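Local coordinates for ABC transporter, substrate binding protein (Agrobacterium tumefaciens, PDB 3C9H) that probably binds a solute in the periplasm for delivery to an ABC transporter, and carries a bound magnesium ion, at residues P49-I61 and R279-M293. Residues are numbered along the deposited sequence; the frame is centred on the assembly and turned at random.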
loop_
_atom_site.group_PDB
_atom_site.type_symbol
_atom_site.label_atom_id
_atom_site.label_comp_id
_atom_site.label_asym_id
_atom_site.label_seq_id
_atom_site.Cartn_x
_atom_site.Cartn_y
_atom_site.Cartn_z
ATOM N N PRO A 49 8.185 -13.309 -6.694
ATOM C CA PRO A 49 9.550 -13.021 -7.182
ATOM C C PRO A 49 10.531 -12.510 -6.092
ATOM O O PRO A 49 11.741 -12.794 -6.146
ATOM C CB PRO A 49 9.315 -11.951 -8.255
ATOM C CG PRO A 49 7.940 -12.212 -8.758
ATOM C CD PRO A 49 7.184 -12.544 -7.458
ATOM N N MET A 50 10.016 -11.771 -5.120
ATOM C CA MET A 50 10.843 -11.355 -3.976
ATOM C C MET A 50 11.197 -12.554 -3.105
ATOM O O MET A 50 12.371 -12.726 -2.714
ATOM C CB MET A 50 10.167 -10.262 -3.154
ATOM C CG MET A 50 9.993 -8.940 -3.887
ATOM S SD MET A 50 11.491 -8.091 -4.476
ATOM C CE MET A 50 12.096 -7.509 -2.892
ATOM N N ILE A 51 10.197 -13.387 -2.827
ATOM C CA ILE A 51 10.420 -14.605 -2.064
ATOM C C ILE A 51 11.442 -15.518 -2.780
ATOM O O ILE A 51 12.368 -16.029 -2.164
ATOM C CB ILE A 51 9.090 -15.330 -1.775
ATOM C CG1 ILE A 51 8.207 -14.476 -0.846
ATOM C CG2 ILE A 51 9.344 -16.665 -1.124
ATOM C CD1 ILE A 51 6.716 -14.777 -0.882
ATOM N N GLU A 52 11.263 -15.715 -4.082
ATOM C CA GLU A 52 12.188 -16.549 -4.858
ATOM C C GLU A 52 13.605 -15.981 -4.837
ATOM O O GLU A 52 14.565 -16.729 -4.674
ATOM C CB GLU A 52 11.687 -16.707 -6.289
ATOM C CG GLU A 52 10.444 -17.601 -6.358
ATOM C CD GLU A 52 9.745 -17.604 -7.721
ATOM O OE1 GLU A 52 10.090 -16.763 -8.598
ATOM O OE2 GLU A 52 8.811 -18.435 -7.883
ATOM N N GLY A 53 13.739 -14.666 -4.985
ATOM C CA GLY A 53 15.053 -14.018 -4.956
ATOM C C GLY A 53 15.758 -14.201 -3.623
ATOM O O GLY A 53 16.941 -14.553 -3.561
ATOM N N PHE A 54 15.011 -13.987 -2.554
ATOM C CA PHE A 54 15.502 -14.208 -1.210
ATOM C C PHE A 54 15.983 -15.643 -1.021
ATOM O O PHE A 54 17.060 -15.865 -0.478
ATOM C CB PHE A 54 14.410 -13.864 -0.184
ATOM C CG PHE A 54 14.810 -14.163 1.239
ATOM C CD1 PHE A 54 15.682 -13.310 1.913
ATOM C CD2 PHE A 54 14.354 -15.315 1.882
ATOM C CE1 PHE A 54 16.070 -13.599 3.236
ATOM C CE2 PHE A 54 14.752 -15.612 3.191
ATOM C CZ PHE A 54 15.586 -14.750 3.864
ATOM N N GLN A 55 15.171 -16.605 -1.450
ATOM C CA GLN A 55 15.473 -18.023 -1.281
ATOM C C GLN A 55 16.687 -18.478 -2.101
ATOM O O GLN A 55 17.492 -19.238 -1.596
ATOM C CB GLN A 55 14.264 -18.901 -1.610
ATOM C CG GLN A 55 13.165 -18.825 -0.561
ATOM C CD GLN A 55 12.266 -19.999 -0.591
ATOM O OE1 GLN A 55 11.665 -20.304 -1.620
ATOM N NE2 GLN A 55 12.154 -20.681 0.535
ATOM N N LYS A 56 16.817 -18.001 -3.334
ATOM C CA LYS A 56 18.026 -18.245 -4.148
ATOM C C LYS A 56 19.289 -17.721 -3.462
ATOM O O LYS A 56 20.334 -18.369 -3.525
ATOM C CB LYS A 56 17.912 -17.579 -5.513
ATOM C CG LYS A 56 16.962 -18.254 -6.472
ATOM C CD LYS A 56 16.777 -17.379 -7.674
ATOM C CE LYS A 56 15.712 -17.905 -8.577
ATOM N NZ LYS A 56 15.492 -16.910 -9.669
ATOM N N ALA A 57 19.194 -16.555 -2.820
ATOM C CA ALA A 57 20.307 -16.002 -2.028
ATOM C C ALA A 57 20.530 -16.810 -0.748
ATOM O O ALA A 57 21.633 -16.848 -0.226
ATOM C CB ALA A 57 20.047 -14.525 -1.688
ATOM N N ASN A 58 19.474 -17.444 -0.241
ATOM C CA ASN A 58 19.481 -18.131 1.054
ATOM C C ASN A 58 18.822 -19.505 0.933
ATOM O O ASN A 58 17.708 -19.703 1.382
ATOM C CB ASN A 58 18.750 -17.279 2.091
ATOM C CG ASN A 58 19.381 -15.924 2.267
ATOM O OD1 ASN A 58 20.373 -15.796 2.984
ATOM N ND2 ASN A 58 18.841 -14.904 1.591
ATOM N N PRO A 59 19.523 -20.468 0.298
ATOM C CA PRO A 59 18.911 -21.756 -0.011
ATOM C C PRO A 59 18.502 -22.636 1.180
ATOM O O PRO A 59 17.763 -23.594 0.979
ATOM C CB PRO A 59 19.965 -22.458 -0.879
ATOM C CG PRO A 59 21.221 -21.758 -0.657
ATOM C CD PRO A 59 20.911 -20.373 -0.185
ATOM N N ASP A 60 18.950 -22.315 2.389
ATOM C CA ASP A 60 18.584 -23.090 3.584
ATOM C C ASP A 60 17.374 -22.539 4.355
ATOM O O ASP A 60 17.012 -23.080 5.402
ATOM C CB ASP A 60 19.784 -23.176 4.546
ATOM C CG ASP A 60 20.910 -24.069 4.025
ATOM O OD1 ASP A 60 20.628 -25.013 3.248
ATOM O OD2 ASP A 60 22.082 -23.840 4.421
ATOM N N ILE A 61 16.736 -21.489 3.847
ATOM C CA ILE A 61 15.633 -20.850 4.577
ATOM C C ILE A 61 14.275 -21.104 3.958
ATOM O O ILE A 61 14.044 -20.723 2.817
ATOM C CB ILE A 61 15.851 -19.308 4.712
ATOM C CG1 ILE A 61 17.222 -19.014 5.351
ATOM C CG2 ILE A 61 14.713 -18.691 5.544
ATOM C CD1 ILE A 61 17.413 -19.695 6.717
ATOM N N ARG A 279 17.445 -10.443 7.856
ATOM C CA ARG A 279 18.010 -10.912 6.583
ATOM C C ARG A 279 17.081 -10.589 5.416
ATOM O O ARG A 279 17.528 -10.160 4.346
ATOM C CB ARG A 279 18.276 -12.429 6.590
ATOM C CG ARG A 279 19.462 -12.754 5.674
ATOM C CD ARG A 279 19.708 -14.216 5.479
ATOM N NE ARG A 279 20.102 -14.860 6.718
ATOM C CZ ARG A 279 20.410 -16.150 6.836
ATOM N NH1 ARG A 279 20.350 -16.969 5.789
ATOM N NH2 ARG A 279 20.740 -16.633 8.034
ATOM N N TYR A 280 15.798 -10.852 5.618
ATOM C CA TYR A 280 14.766 -10.562 4.629
ATOM C C TYR A 280 14.654 -9.038 4.397
ATOM O O TYR A 280 14.632 -8.556 3.252
ATOM C CB TYR A 280 13.453 -11.114 5.142
ATOM C CG TYR A 280 12.356 -11.258 4.136
ATOM C CD1 TYR A 280 12.361 -12.301 3.208
ATOM C CD2 TYR A 280 11.263 -10.405 4.153
ATOM C CE1 TYR A 280 11.299 -12.473 2.292
ATOM C CE2 TYR A 280 10.191 -10.578 3.243
ATOM C CZ TYR A 280 10.227 -11.612 2.326
ATOM O OH TYR A 280 9.181 -11.772 1.429
ATOM N N LEU A 281 14.611 -8.280 5.486
ATOM C CA LEU A 281 14.648 -6.809 5.370
ATOM C C LEU A 281 15.855 -6.314 4.582
ATOM O O LEU A 281 15.732 -5.512 3.651
ATOM C CB LEU A 281 14.618 -6.181 6.767
ATOM C CG LEU A 281 14.712 -4.675 6.849
ATOM C CD1 LEU A 281 13.661 -3.958 5.923
ATOM C CD2 LEU A 281 14.608 -4.227 8.307
ATOM N N GLU A 282 17.038 -6.803 4.927
ATOM C CA GLU A 282 18.232 -6.481 4.164
ATOM C C GLU A 282 18.045 -6.812 2.670
ATOM O O GLU A 282 18.425 -6.011 1.808
ATOM C CB GLU A 282 19.432 -7.250 4.722
ATOM C CG GLU A 282 20.771 -6.750 4.263
ATOM C CD GLU A 282 21.867 -7.194 5.204
ATOM O OE1 GLU A 282 22.022 -8.431 5.328
ATOM O OE2 GLU A 282 22.532 -6.319 5.836
ATOM N N PHE A 283 17.453 -7.967 2.363
ATOM C CA PHE A 283 17.213 -8.313 0.973
ATOM C C PHE A 283 16.265 -7.313 0.276
ATOM O O PHE A 283 16.540 -6.859 -0.836
ATOM C CB PHE A 283 16.716 -9.752 0.820
ATOM C CG PHE A 283 16.414 -10.118 -0.605
ATOM C CD1 PHE A 283 17.425 -10.551 -1.458
ATOM C CD2 PHE A 283 15.141 -9.949 -1.109
ATOM C CE1 PHE A 283 17.137 -10.845 -2.792
ATOM C CE2 PHE A 283 14.842 -10.236 -2.455
ATOM C CZ PHE A 283 15.832 -10.672 -3.293
ATOM N N PHE A 284 15.164 -6.963 0.939
ATOM C CA PHE A 284 14.244 -5.956 0.441
ATOM C C PHE A 284 14.886 -4.579 0.241
ATOM O O PHE A 284 14.388 -3.806 -0.555
ATOM C CB PHE A 284 13.009 -5.835 1.349
ATOM C CG PHE A 284 11.891 -6.787 0.972
ATOM C CD1 PHE A 284 10.612 -6.305 0.657
ATOM C CD2 PHE A 284 12.126 -8.156 0.891
ATOM C CE1 PHE A 284 9.597 -7.167 0.294
ATOM C CE2 PHE A 284 11.120 -9.028 0.517
ATOM C CZ PHE A 284 9.852 -8.538 0.222
ATOM N N MET A 285 15.954 -4.276 0.977
ATOM C CA MET A 285 16.659 -2.985 0.881
ATOM C C MET A 285 17.783 -3.026 -0.160
ATOM O O MET A 285 18.247 -1.966 -0.605
ATOM C CB MET A 285 17.265 -2.596 2.243
ATOM C CG MET A 285 16.258 -2.210 3.359
ATOM S SD MET A 285 17.038 -1.941 4.980
ATOM C CE MET A 285 17.657 -0.273 4.727
ATOM N N SER A 286 18.200 -4.244 -0.533
ATOM C CA SER A 286 19.373 -4.496 -1.383
ATOM C C SER A 286 19.155 -4.009 -2.826
ATOM O O SER A 286 18.019 -3.899 -3.285
ATOM C CB SER A 286 19.725 -6.002 -1.399
ATOM O OG SER A 286 18.786 -6.780 -2.150
ATOM N N LYS A 287 20.241 -3.746 -3.544
ATOM C CA LYS A 287 20.130 -3.435 -4.975
ATOM C C LYS A 287 19.353 -4.519 -5.711
ATOM O O LYS A 287 18.449 -4.196 -6.492
ATOM C CB LYS A 287 21.502 -3.218 -5.621
ATOM C CG LYS A 287 21.418 -2.595 -6.998
ATOM C CD LYS A 287 22.797 -2.418 -7.608
ATOM C CE LYS A 287 22.708 -1.775 -8.986
ATOM N NZ LYS A 287 24.060 -1.302 -9.425
ATOM N N GLU A 288 19.668 -5.789 -5.442
ATOM C CA GLU A 288 18.989 -6.922 -6.076
ATOM C C GLU A 288 17.484 -6.918 -5.806
ATOM O O GLU A 288 16.690 -6.999 -6.729
ATOM C CB GLU A 288 19.580 -8.281 -5.633
ATOM C CG GLU A 288 19.048 -9.487 -6.470
ATOM C CD GLU A 288 19.304 -10.885 -5.851
ATOM O OE1 GLU A 288 20.268 -11.057 -5.054
ATOM O OE2 GLU A 288 18.528 -11.827 -6.180
ATOM N N GLY A 289 17.104 -6.835 -4.535
ATOM C CA GLY A 289 15.710 -6.875 -4.156
ATOM C C GLY A 289 14.928 -5.694 -4.711
ATOM O O GLY A 289 13.851 -5.858 -5.279
ATOM N N GLN A 290 15.497 -4.504 -4.567
ATOM C CA GLN A 290 14.877 -3.282 -5.085
ATOM C C GLN A 290 14.770 -3.260 -6.612
ATOM O O GLN A 290 13.841 -2.659 -7.156
ATOM C CB GLN A 290 15.637 -2.051 -4.571
ATOM C CG GLN A 290 15.501 -1.827 -3.056
ATOM C CD GLN A 290 14.301 -0.979 -2.641
ATOM O OE1 GLN A 290 13.523 -1.381 -1.757
ATOM N NE2 GLN A 290 14.134 0.180 -3.269
ATOM N N THR A 291 15.706 -3.918 -7.304
ATOM C CA THR A 291 15.636 -4.039 -8.770
ATOM C C THR A 291 14.500 -4.986 -9.218
ATOM O O THR A 291 13.830 -4.727 -10.221
ATOM C CB THR A 291 16.997 -4.454 -9.390
ATOM O OG1 THR A 291 17.993 -3.507 -9.021
ATOM C CG2 THR A 291 16.930 -4.503 -10.923
ATOM N N ILE A 292 14.274 -6.061 -8.468
ATOM C CA ILE A 292 13.128 -6.961 -8.721
ATOM C C ILE A 292 11.814 -6.209 -8.596
ATOM O O ILE A 292 10.957 -6.300 -9.480
ATOM C CB ILE A 292 13.117 -8.207 -7.798
ATOM C CG1 ILE A 292 14.336 -9.099 -8.082
ATOM C CG2 ILE A 292 11.800 -8.994 -7.974
ATOM C CD1 ILE A 292 14.647 -10.138 -6.955
ATOM N N MET A 293 11.645 -5.449 -7.521
ATOM C CA MET A 293 10.457 -4.572 -7.367
ATOM C C MET A 293 10.242 -3.631 -8.575
ATOM O O MET A 293 9.188 -3.618 -9.223
ATOM C CB MET A 293 10.632 -3.654 -6.162
ATOM C CG MET A 293 10.305 -4.198 -4.800
ATOM S SD MET A 293 10.813 -2.931 -3.565
ATOM C CE MET A 293 10.929 -3.980 -2.124
#
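Met50 and Phe54 carry a buried helix-helix packing contact, in which helix 44-57 lies across the break between helices 274-285 and 287-296. The short axes of 49-57 and 287-293 approach to 9.9 Å and run nearly antiparallel, at 157°. Met50 is a knob in a hole formed by Phe284, Gly289, Ile292 and Met293. Its chain is bent at both chi2 and chi3, which curls CE over the centre of the Phe284 ring, 3.7 Å from the centroid, a CH-pi contact; SD, farther above the same face, makes the Met-aromatic contact and lies 3.6 Å from Ile292 CG2. In this periplasmic binding protein fold the packing joins neighbouring helices that both rest on strands 35-40 and 62-67: Phe54 touches Leu36 and Val63, and Tyr280 touches Leu36 and Tyr65. The Phe54 and Tyr280 rings form a T-shaped stack, planes at 73°, with Tyr280 CD1 over the centre of the Phe54 face. Phe283 inserts beside Gly53; Phe54 N lies over one face of the Phe283 ring, 3.5 Å from CZ, and Gly289 CA backs the opposite face. Ser286 is the N-cap of helix 287-296, its OG accepting from Gly289 N at 2.9 Å. At the far end, Arg279 NH1 donates to Asn58 OD1 (3.0 Å) from above the amide plane, while Asn58 ND2 donates to Phe54 O (2.9 Å), so both ends of the amide are held.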